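Local structure of endo-N-acetyl-beta-D-glucosaminidase (Hypocrea jecorina, 4AC1) at residues L2-Q10 / A32-S40; S89-S97 / P129-L138. The protein is an endo-beta-N-acetylglucosaminidase of glycoside hydrolase family 18 that cleaves the chitobiose core of N-linked glycans on glycoproteins, among them the fungus's own cellulases. One frame throughout, in Å; residues are numbered along the deposited sequence.

Contact 1: L2-Q10 / A32-S40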
loop_
_atom_site.group_PDB
_atom_site.type_symbol
_atom_site.label_atom_id
_atom_site.label_comp_id
_atom_site.label_asym_id
_atom_site.label_seq_id
_atom_site.Cartn_x
_atom_site.Cartn_y
_atom_site.Cartn_z
ATOM N N LEU A 2 6.117 6.718 13.798
ATOM C CA LEU A 2 4.753 7.074 13.445
ATOM C C LEU A 2 4.594 8.584 13.547
ATOM O O LEU A 2 5.207 9.221 14.422
ATOM C CB LEU A 2 3.781 6.390 14.399
ATOM C CG LEU A 2 3.833 4.864 14.466
ATOM C CD1 LEU A 2 2.816 4.370 15.460
ATOM C CD2 LEU A 2 3.599 4.220 13.100
ATOM N N PRO A 3 3.752 9.178 12.695
ATOM C CA PRO A 3 2.899 8.546 11.693
ATOM C C PRO A 3 3.613 8.302 10.365
ATOM O O PRO A 3 4.463 9.090 9.945
ATOM C CB PRO A 3 1.793 9.588 11.497
ATOM C CG PRO A 3 2.491 10.885 11.692
ATOM C CD PRO A 3 3.471 10.624 12.808
ATOM N N ARG A 4 3.249 7.213 9.703
ATOM C CA ARG A 4 3.757 6.927 8.360
ATOM C C ARG A 4 3.052 7.819 7.346
ATOM O O ARG A 4 1.875 8.180 7.529
ATOM C CB ARG A 4 3.525 5.463 7.999
ATOM C CG ARG A 4 4.073 4.489 9.038
ATOM C CD ARG A 4 3.756 3.063 8.649
ATOM N NE ARG A 4 4.042 2.085 9.702
ATOM C CZ ARG A 4 3.178 1.710 10.645
ATOM N NH1 ARG A 4 1.983 2.264 10.719
ATOM N NH2 ARG A 4 3.509 0.771 11.526
ATOM N N LEU A 5 3.780 8.199 6.297
ATOM C CA LEU A 5 3.185 8.839 5.135
ATOM C C LEU A 5 3.590 8.020 3.935
ATOM O O LEU A 5 4.777 7.951 3.587
ATOM C CB LEU A 5 3.644 10.293 4.969
ATOM C CG LEU A 5 3.114 11.016 3.720
ATOM C CD1 LEU A 5 1.572 11.029 3.667
ATOM C CD2 LEU A 5 3.668 12.432 3.612
ATOM N N ILE A 6 2.601 7.392 3.314
ATOM C CA ILE A 6 2.817 6.365 2.312
ATOM C C ILE A 6 2.165 6.804 1.019
ATOM O O ILE A 6 1.021 7.244 1.028
ATOM C CB ILE A 6 2.149 5.062 2.773
ATOM C CG1 ILE A 6 2.786 4.569 4.081
ATOM C CG2 ILE A 6 2.196 3.981 1.680
ATOM C CD1 ILE A 6 1.800 3.999 5.067
ATOM N N VAL A 7 2.888 6.711 -0.087
ATOM C CA VAL A 7 2.354 7.070 -1.405
ATOM C C VAL A 7 2.479 5.873 -2.344
ATOM O O VAL A 7 3.581 5.308 -2.510
ATOM C CB VAL A 7 3.106 8.268 -2.013
ATOM C CG1 VAL A 7 2.744 8.453 -3.504
ATOM C CG2 VAL A 7 2.824 9.531 -1.211
ATOM N N TYR A 8 1.351 5.467 -2.925
ATOM C CA TYR A 8 1.336 4.477 -3.992
ATOM C C TYR A 8 1.675 5.127 -5.326
ATOM O O TYR A 8 1.148 6.202 -5.662
ATOM C CB TYR A 8 -0.037 3.829 -4.099
ATOM C CG TYR A 8 -0.382 2.811 -3.023
ATOM C CD1 TYR A 8 -0.993 3.185 -1.823
ATOM C CD2 TYR A 8 -0.107 1.457 -3.219
ATOM C CE1 TYR A 8 -1.302 2.235 -0.848
ATOM C CE2 TYR A 8 -0.424 0.501 -2.257
ATOM C CZ TYR A 8 -1.022 0.901 -1.077
ATOM O OH TYR A 8 -1.354 -0.030 -0.115
ATOM N N PHE A 9 2.553 4.461 -6.077
ATOM C CA PHE A 9 3.099 4.966 -7.334
ATOM C C PHE A 9 2.822 3.903 -8.401
ATOM O O PHE A 9 3.625 2.976 -8.587
ATOM C CB PHE A 9 4.606 5.206 -7.138
ATOM C CG PHE A 9 5.295 5.898 -8.293
ATOM C CD1 PHE A 9 5.240 7.282 -8.440
ATOM C CD2 PHE A 9 6.042 5.161 -9.205
ATOM C CE1 PHE A 9 5.896 7.911 -9.510
ATOM C CE2 PHE A 9 6.698 5.774 -10.268
ATOM C CZ PHE A 9 6.626 7.153 -10.419
ATOM N N GLN A 10 1.644 3.988 -9.032
ATOM C CA GLN A 10 1.219 3.020 -10.060
ATOM C C GLN A 10 1.430 3.554 -11.471
ATOM O O GLN A 10 1.972 2.858 -12.337
ATOM C CB GLN A 10 -0.238 2.582 -9.897
ATOM C CG GLN A 10 -0.544 1.375 -10.776
ATOM C CD GLN A 10 -1.998 0.995 -10.799
ATOM O OE1 GLN A 10 -2.826 1.686 -11.394
ATOM N NE2 GLN A 10 -2.319 -0.115 -10.174
ATOM N N ALA A 32 7.441 14.680 4.611
ATOM C CA ALA A 32 8.012 13.626 5.442
ATOM C C ALA A 32 7.517 12.279 4.941
ATOM O O ALA A 32 6.780 11.572 5.636
ATOM C CB ALA A 32 7.665 13.840 6.925
ATOM N N LEU A 33 7.893 11.945 3.708
ATOM C CA LEU A 33 7.497 10.674 3.128
ATOM C C LEU A 33 8.242 9.545 3.817
ATOM O O LEU A 33 9.460 9.611 3.926
ATOM C CB LEU A 33 7.840 10.648 1.642
ATOM C CG LEU A 33 7.372 9.410 0.880
ATOM C CD1 LEU A 33 5.862 9.434 0.724
ATOM C CD2 LEU A 33 8.032 9.343 -0.474
ATOM N N THR A 34 7.535 8.535 4.318
ATOM C CA THR A 34 8.217 7.399 4.935
ATOM C C THR A 34 8.298 6.179 4.016
ATOM O O THR A 34 9.242 5.413 4.118
ATOM C CB THR A 34 7.595 7.020 6.280
ATOM O OG1 THR A 34 6.223 6.675 6.079
ATOM C CG2 THR A 34 7.682 8.181 7.261
ATOM N N HIS A 35 7.313 6.004 3.130
ATOM C CA HIS A 35 7.235 4.817 2.283
ATOM C C HIS A 35 6.741 5.167 0.898
ATOM O O HIS A 35 5.762 5.911 0.770
ATOM C CB HIS A 35 6.271 3.792 2.902
ATOM C CG HIS A 35 6.691 3.333 4.255
ATOM N ND1 HIS A 35 6.436 4.064 5.396
ATOM C CD2 HIS A 35 7.415 2.259 4.641
ATOM C CE1 HIS A 35 6.972 3.445 6.434
ATOM N NE2 HIS A 35 7.577 2.353 5.998
ATOM N N LEU A 36 7.367 4.587 -0.125
ATOM C CA LEU A 36 6.929 4.720 -1.505
ATOM C C LEU A 36 6.632 3.298 -1.975
ATOM O O LEU A 36 7.532 2.435 -1.909
ATOM C CB LEU A 36 8.025 5.373 -2.362
ATOM C CG LEU A 36 7.738 5.786 -3.820
ATOM C CD1 LEU A 36 7.606 4.602 -4.778
ATOM C CD2 LEU A 36 6.539 6.744 -3.955
ATOM N N ILE A 37 5.400 3.046 -2.426
ATOM C CA ILE A 37 4.983 1.708 -2.843
ATOM C C ILE A 37 4.848 1.656 -4.371
ATOM O O ILE A 37 3.915 2.228 -4.948
ATOM C CB ILE A 37 3.674 1.243 -2.132
ATOM C CG1 ILE A 37 3.834 1.335 -0.604
ATOM C CG2 ILE A 37 3.331 -0.194 -2.553
ATOM C CD1 ILE A 37 2.627 0.869 0.200
ATOM N N VAL A 38 5.817 0.995 -5.007
ATOM C CA VAL A 38 5.831 0.789 -6.459
ATOM C C VAL A 38 4.827 -0.317 -6.778
ATOM O O VAL A 38 4.862 -1.390 -6.173
ATOM C CB VAL A 38 7.241 0.406 -6.957
ATOM C CG1 VAL A 38 7.239 0.076 -8.460
ATOM C CG2 VAL A 38 8.214 1.548 -6.661
ATOM N N CYS A 39 3.941 -0.056 -7.731
ATOM C CA CYS A 39 2.823 -0.957 -7.994
ATOM C C CYS A 39 2.295 -0.763 -9.423
ATOM O O CYS A 39 2.679 0.200 -10.076
ATOM C CB CYS A 39 1.704 -0.719 -6.967
ATOM S SG CYS A 39 0.991 0.952 -6.946
ATOM N N SER A 40 1.435 -1.652 -9.926
ATOM C CA SER A 40 1.042 -2.906 -9.288
ATOM C C SER A 40 1.750 -4.077 -9.945
ATOM O O SER A 40 1.690 -4.260 -11.165
ATOM C CB SER A 40 -0.465 -3.121 -9.388
ATOM O OG SER A 40 -1.171 -2.089 -8.719
HETATM O O HOH W 1 5.354 11.242 8.084
#
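The carbonyl oxygen of Leu-5 takes two backbone donors where strand 35-40 begins: Thr-34 N at 2.9 Å in the carbonyl plane, and His-35 N at 3.2 Å, tilted from it. Beside it the Thr-34 hydroxyl is gripped too. With chi1 at 60°, OG1 sits between its own backbone N and carbonyl carbon, where it accepts from Leu-5 N (2.9 Å) and is hydrogen-bonded to His-35 ND1 (2.7 Å), which probably helps to set the turn of the imidazole. Beyond this cluster of bonds the strands run parallel, with Val-7, Phe-9, Ile-37 and Cys-39 N-H groups alternating across the gap. On the face carrying Ile-6, Tyr-8, His-35 and Ile-37, the Ile-37 side chain lies alongside Tyr-8. Its CD1 is 3.8 Å above one ring face toward the rim and presses tightly on Ile-6 CG2, while Cys-39 SG meets the ring edge; Tyr-8 OH is hydrogen-bonded to Asp-123 OD2. Toward the C-terminal ends of the pair Gln-10, its chain extended, sends NE2 to Ser-40 OG (2.7 Å), just past the cis peptide after Cys-39. On the opposite face Leu-33 CD1 packs against Val-7 CG2. Strand 4-9 lies between strands 35-42 and 251-255 in the (beta/alpha)8 barrel, Ile-6 and Tyr-8 touching strand 185-189 across the interior while Leu-5 packs outward on helix 270-279.

Contact 2: S89-S97 / P129-L138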
loop_
_atom_site.group_PDB
_atom_site.type_symbol
_atom_site.label_atom_id
_atom_site.label_comp_id
_atom_site.label_asym_id
_atom_site.label_seq_id
_atom_site.Cartn_x
_atom_site.Cartn_y
_atom_site.Cartn_z
ATOM N N SER A 89 -3.393 -12.664 -9.380
ATOM C CA SER A 89 -2.243 -12.883 -8.505
ATOM C C SER A 89 -2.544 -13.792 -7.310
ATOM O O SER A 89 -1.628 -14.389 -6.750
ATOM C CB SER A 89 -1.672 -11.553 -7.998
ATOM O OG SER A 89 -1.155 -10.774 -9.061
ATOM N N PHE A 90 -3.820 -13.896 -6.938
ATOM C CA PHE A 90 -4.203 -14.551 -5.681
ATOM C C PHE A 90 -5.218 -15.666 -5.871
ATOM O O PHE A 90 -5.907 -16.047 -4.923
ATOM C CB PHE A 90 -4.757 -13.519 -4.678
ATOM C CG PHE A 90 -3.823 -12.375 -4.396
ATOM C CD1 PHE A 90 -2.567 -12.586 -3.817
ATOM C CD2 PHE A 90 -4.200 -11.078 -4.718
ATOM C CE1 PHE A 90 -1.711 -11.518 -3.569
ATOM C CE2 PHE A 90 -3.349 -10.019 -4.477
ATOM C CZ PHE A 90 -2.115 -10.234 -3.909
ATOM N N ASN A 91 -5.327 -16.187 -7.089
ATOM C CA ASN A 91 -6.296 -17.246 -7.339
ATOM C C ASN A 91 -5.667 -18.639 -7.275
ATOM O O ASN A 91 -4.475 -18.786 -7.003
ATOM C CB ASN A 91 -7.116 -16.994 -8.625
ATOM C CG ASN A 91 -6.281 -17.067 -9.904
ATOM O OD1 ASN A 91 -6.602 -16.411 -10.904
ATOM N ND2 ASN A 91 -5.242 -17.863 -9.889
ATOM N N THR A 92 -6.494 -19.659 -7.487
ATOM C CA THR A 92 -6.046 -21.049 -7.369
ATOM C C THR A 92 -5.062 -21.493 -8.473
ATOM O O THR A 92 -4.493 -22.585 -8.396
ATOM C CB THR A 92 -7.243 -22.027 -7.289
ATOM O OG1 THR A 92 -8.160 -21.749 -8.349
ATOM C CG2 THR A 92 -7.963 -21.875 -5.954
ATOM N N GLN A 93 -4.866 -20.643 -9.477
ATOM C CA GLN A 93 -3.903 -20.896 -10.559
ATOM C C GLN A 93 -2.510 -20.378 -10.193
ATOM O O GLN A 93 -1.509 -20.783 -10.794
ATOM C CB GLN A 93 -4.380 -20.262 -11.871
ATOM C CG GLN A 93 -5.475 -21.043 -12.585
ATOM C CD GLN A 93 -6.816 -20.989 -11.881
ATOM O OE1 GLN A 93 -7.276 -21.986 -11.322
ATOM N NE2 GLN A 93 -7.452 -19.820 -11.904
ATOM N N THR A 94 -2.442 -19.478 -9.210
ATOM C CA THR A 94 -1.177 -18.851 -8.828
ATOM C C THR A 94 -0.928 -18.976 -7.315
ATOM O O THR A 94 -0.678 -20.079 -6.824
ATOM C CB THR A 94 -1.075 -17.396 -9.348
ATOM O OG1 THR A 94 -2.162 -16.632 -8.827
ATOM C CG2 THR A 94 -1.118 -17.356 -10.878
ATOM N N LEU A 95 -1.001 -17.874 -6.566
ATOM C CA LEU A 95 -0.546 -17.907 -5.171
ATOM C C LEU A 95 -1.520 -18.592 -4.208
ATOM O O LEU A 95 -1.151 -18.889 -3.079
ATOM C CB LEU A 95 -0.150 -16.505 -4.678
ATOM C CG LEU A 95 1.019 -15.793 -5.378
ATOM C CD1 LEU A 95 1.197 -14.396 -4.795
ATOM C CD2 LEU A 95 2.310 -16.585 -5.266
ATOM N N ASP A 96 -2.747 -18.853 -4.663
ATOM C CA ASP A 96 -3.698 -19.637 -3.873
ATOM C C ASP A 96 -3.760 -21.085 -4.363
ATOM O O ASP A 96 -4.720 -21.790 -4.061
ATOM C CB ASP A 96 -5.097 -19.002 -3.915
ATOM C CG ASP A 96 -5.919 -19.270 -2.662
ATOM O OD1 ASP A 96 -5.345 -19.656 -1.631
ATOM O OD2 ASP A 96 -7.144 -19.048 -2.730
ATOM N N SER A 97 -2.742 -21.535 -5.100
ATOM C CA SER A 97 -2.786 -22.887 -5.672
ATOM C C SER A 97 -2.670 -23.974 -4.621
ATOM O O SER A 97 -1.779 -23.913 -3.779
ATOM C CB SER A 97 -1.662 -23.110 -6.679
ATOM O OG SER A 97 -1.730 -24.432 -7.200
ATOM N N PRO A 129 -11.160 -12.850 -4.118
ATOM C CA PRO A 129 -11.092 -13.816 -3.012
ATOM C C PRO A 129 -9.849 -14.709 -3.015
ATOM O O PRO A 129 -9.440 -15.224 -4.068
ATOM C CB PRO A 129 -12.356 -14.661 -3.209
ATOM C CG PRO A 129 -13.304 -13.732 -3.899
ATOM C CD PRO A 129 -12.434 -12.963 -4.855
ATOM N N MET A 130 -9.248 -14.853 -1.836
ATOM C CA MET A 130 -8.144 -15.782 -1.587
ATOM C C MET A 130 -8.480 -16.538 -0.307
ATOM O O MET A 130 -9.030 -15.945 0.627
ATOM C CB MET A 130 -6.816 -15.029 -1.423
ATOM C CG MET A 130 -5.607 -15.919 -1.287
ATOM S SD MET A 130 -4.108 -14.950 -1.083
ATOM C CE MET A 130 -2.860 -16.142 -1.603
ATOM N N SER A 131 -8.152 -17.828 -0.255
ATOM C CA SER A 131 -8.450 -18.645 0.922
ATOM C C SER A 131 -7.665 -18.164 2.123
ATOM O O SER A 131 -6.599 -17.548 1.983
ATOM C CB SER A 131 -8.155 -20.126 0.659
ATOM O OG SER A 131 -6.755 -20.349 0.589
ATOM N N GLN A 132 -8.198 -18.448 3.309
ATOM C CA GLN A 132 -7.473 -18.197 4.549
ATOM C C GLN A 132 -6.116 -18.888 4.575
ATOM O O GLN A 132 -5.104 -18.284 4.952
ATOM C CB GLN A 132 -8.294 -18.639 5.761
ATOM C CG GLN A 132 -7.818 -18.003 7.059
ATOM C CD GLN A 132 -8.212 -16.535 7.139
ATOM O OE1 GLN A 132 -9.381 -16.195 6.965
ATOM N NE2 GLN A 132 -7.230 -15.653 7.379
ATOM N N GLN A 133 -6.098 -20.162 4.180
ATOM C CA GLN A 133 -4.854 -20.918 4.162
ATOM C C GLN A 133 -3.830 -20.264 3.224
ATOM O O GLN A 133 -2.638 -20.209 3.532
ATOM C CB GLN A 133 -5.110 -22.358 3.725
ATOM C CG GLN A 133 -3.875 -23.232 3.827
ATOM C CD GLN A 133 -4.045 -24.602 3.205
ATOM O OE1 GLN A 133 -5.061 -24.893 2.574
ATOM N NE2 GLN A 133 -3.033 -25.451 3.367
ATOM N N GLY A 134 -4.311 -19.801 2.075
ATOM C CA GLY A 134 -3.443 -19.171 1.079
ATOM C C GLY A 134 -2.774 -17.884 1.556
ATOM O O GLY A 134 -1.557 -17.715 1.421
ATOM N N ILE A 135 -3.555 -16.970 2.132
ATOM C CA ILE A 135 -2.966 -15.714 2.611
ATOM C C ILE A 135 -2.058 -15.963 3.797
ATOM O O ILE A 135 -0.978 -15.376 3.888
ATOM C CB ILE A 135 -4.024 -14.587 2.906
ATOM C CG1 ILE A 135 -3.338 -13.225 3.104
ATOM C CG2 ILE A 135 -4.911 -14.940 4.100
ATOM C CD1 ILE A 135 -2.552 -12.746 1.866
ATOM N N ASP A 136 -2.479 -16.853 4.697
ATOM C CA ASP A 136 -1.654 -17.168 5.859
ATOM C C ASP A 136 -0.287 -17.723 5.429
ATOM O O ASP A 136 0.756 -17.325 5.961
ATOM C CB ASP A 136 -2.356 -18.166 6.792
ATOM C CG ASP A 136 -3.596 -17.595 7.498
ATOM O OD1 ASP A 136 -4.028 -16.440 7.268
ATOM O OD2 ASP A 136 -4.174 -18.350 8.313
ATOM N N ARG A 137 -0.300 -18.655 4.472
ATOM C CA ARG A 137 0.922 -19.237 3.942
ATOM C C ARG A 137 1.795 -18.174 3.298
ATOM O O ARG A 137 2.996 -18.138 3.528
ATOM C CB ARG A 137 0.598 -20.335 2.927
ATOM C CG ARG A 137 1.822 -20.866 2.180
ATOM C CD ARG A 137 1.498 -21.999 1.230
ATOM N NE ARG A 137 0.580 -21.607 0.164
ATOM C CZ ARG A 137 0.091 -22.443 -0.748
ATOM N NH1 ARG A 137 0.424 -23.727 -0.709
ATOM N NH2 ARG A 137 -0.739 -22.004 -1.686
ATOM N N LEU A 138 1.201 -17.313 2.479
ATOM C CA LEU A 138 1.991 -16.325 1.764
ATOM C C LEU A 138 2.750 -15.405 2.712
ATOM O O LEU A 138 3.934 -15.145 2.525
ATOM C CB LEU A 138 1.088 -15.519 0.836
ATOM C CG LEU A 138 1.726 -14.432 -0.028
ATOM C CD1 LEU A 138 2.890 -14.971 -0.883
ATOM C CD2 LEU A 138 0.650 -13.788 -0.892
HETATM O O HOH W 2 -0.199 -18.997 -0.504
HETATM O O HOH W 3 -8.748 -17.882 -4.584
HETATM O O HOH W 4 0.042 -25.584 -2.602
#
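The Asp-96 carboxylate faces the start of helix 132-138 with both oxygens turned to Ser-131. OD1 uses its syn lone pair for the Ser-131 hydroxyl (2.7 Å), and OD2 takes Ser-131 N (2.9 Å) on its syn side, 35° out of the carboxylate plane. Ser-131 OG in turn accepts from Gly-134 N, so the N-cap hydroxyl is held from two directions. With an alanine in place of Asp-96, Ser-131 N and OG would probably lose their acceptor and a gap would open beside Gly-134 CA, which lies 3.3 Å from OD1. Beside the carboxylate, Met-130 runs fully extended (chi1 -175°), its CG packed against Asp-96 CG, and crosses Phe-90 obliquely, its SD 4.9 Å from the ring centroid in a Met-aromatic contact, while its CE reaches Leu-95. Leu-138 CD2 touches Leu-95 CD1 and comes up to the edge of the Phe-90 ring. One turn on from Gly-134, Arg-137 bends at chi3 and presents its guanidinium edge-on: NH2 donates almost straight (178°) to Ser-97 O at 3.0 Å, with water 2 and water 4 also in its plane. A capped helix start is thereby tied to loop 89-97, joining the segments that follow strands 77-83 and 121-125 at the C-terminal end of the barrel, the catalytic side in (beta/alpha)8 glycosidases.

Overall arrangement
Contact 1 belongs to the barrel wall and contact 2 to the loops at the C-terminal end of the barrel; their centres are 25 Å apart and their nearest atoms about 7 Å, without touching. Strand 121-125 and the residues just after it link them. The side chain of Tyr-8 is about 5 Å from that of Asp-125 and the side chain of Phe-90 about 6 Å, while the side chains of Ser-40 and Phe-90 are each about 7 Å from that of Glu-127, a zinc ligand. Asp-123, Asp-125 and Glu-127 match the acidic DxDxE signature of family 18, so both contacts probably border the active-site pocket, where an acetate, probably from the crystallisation liquor, lies about 4 Å from the Tyr-8 side chain.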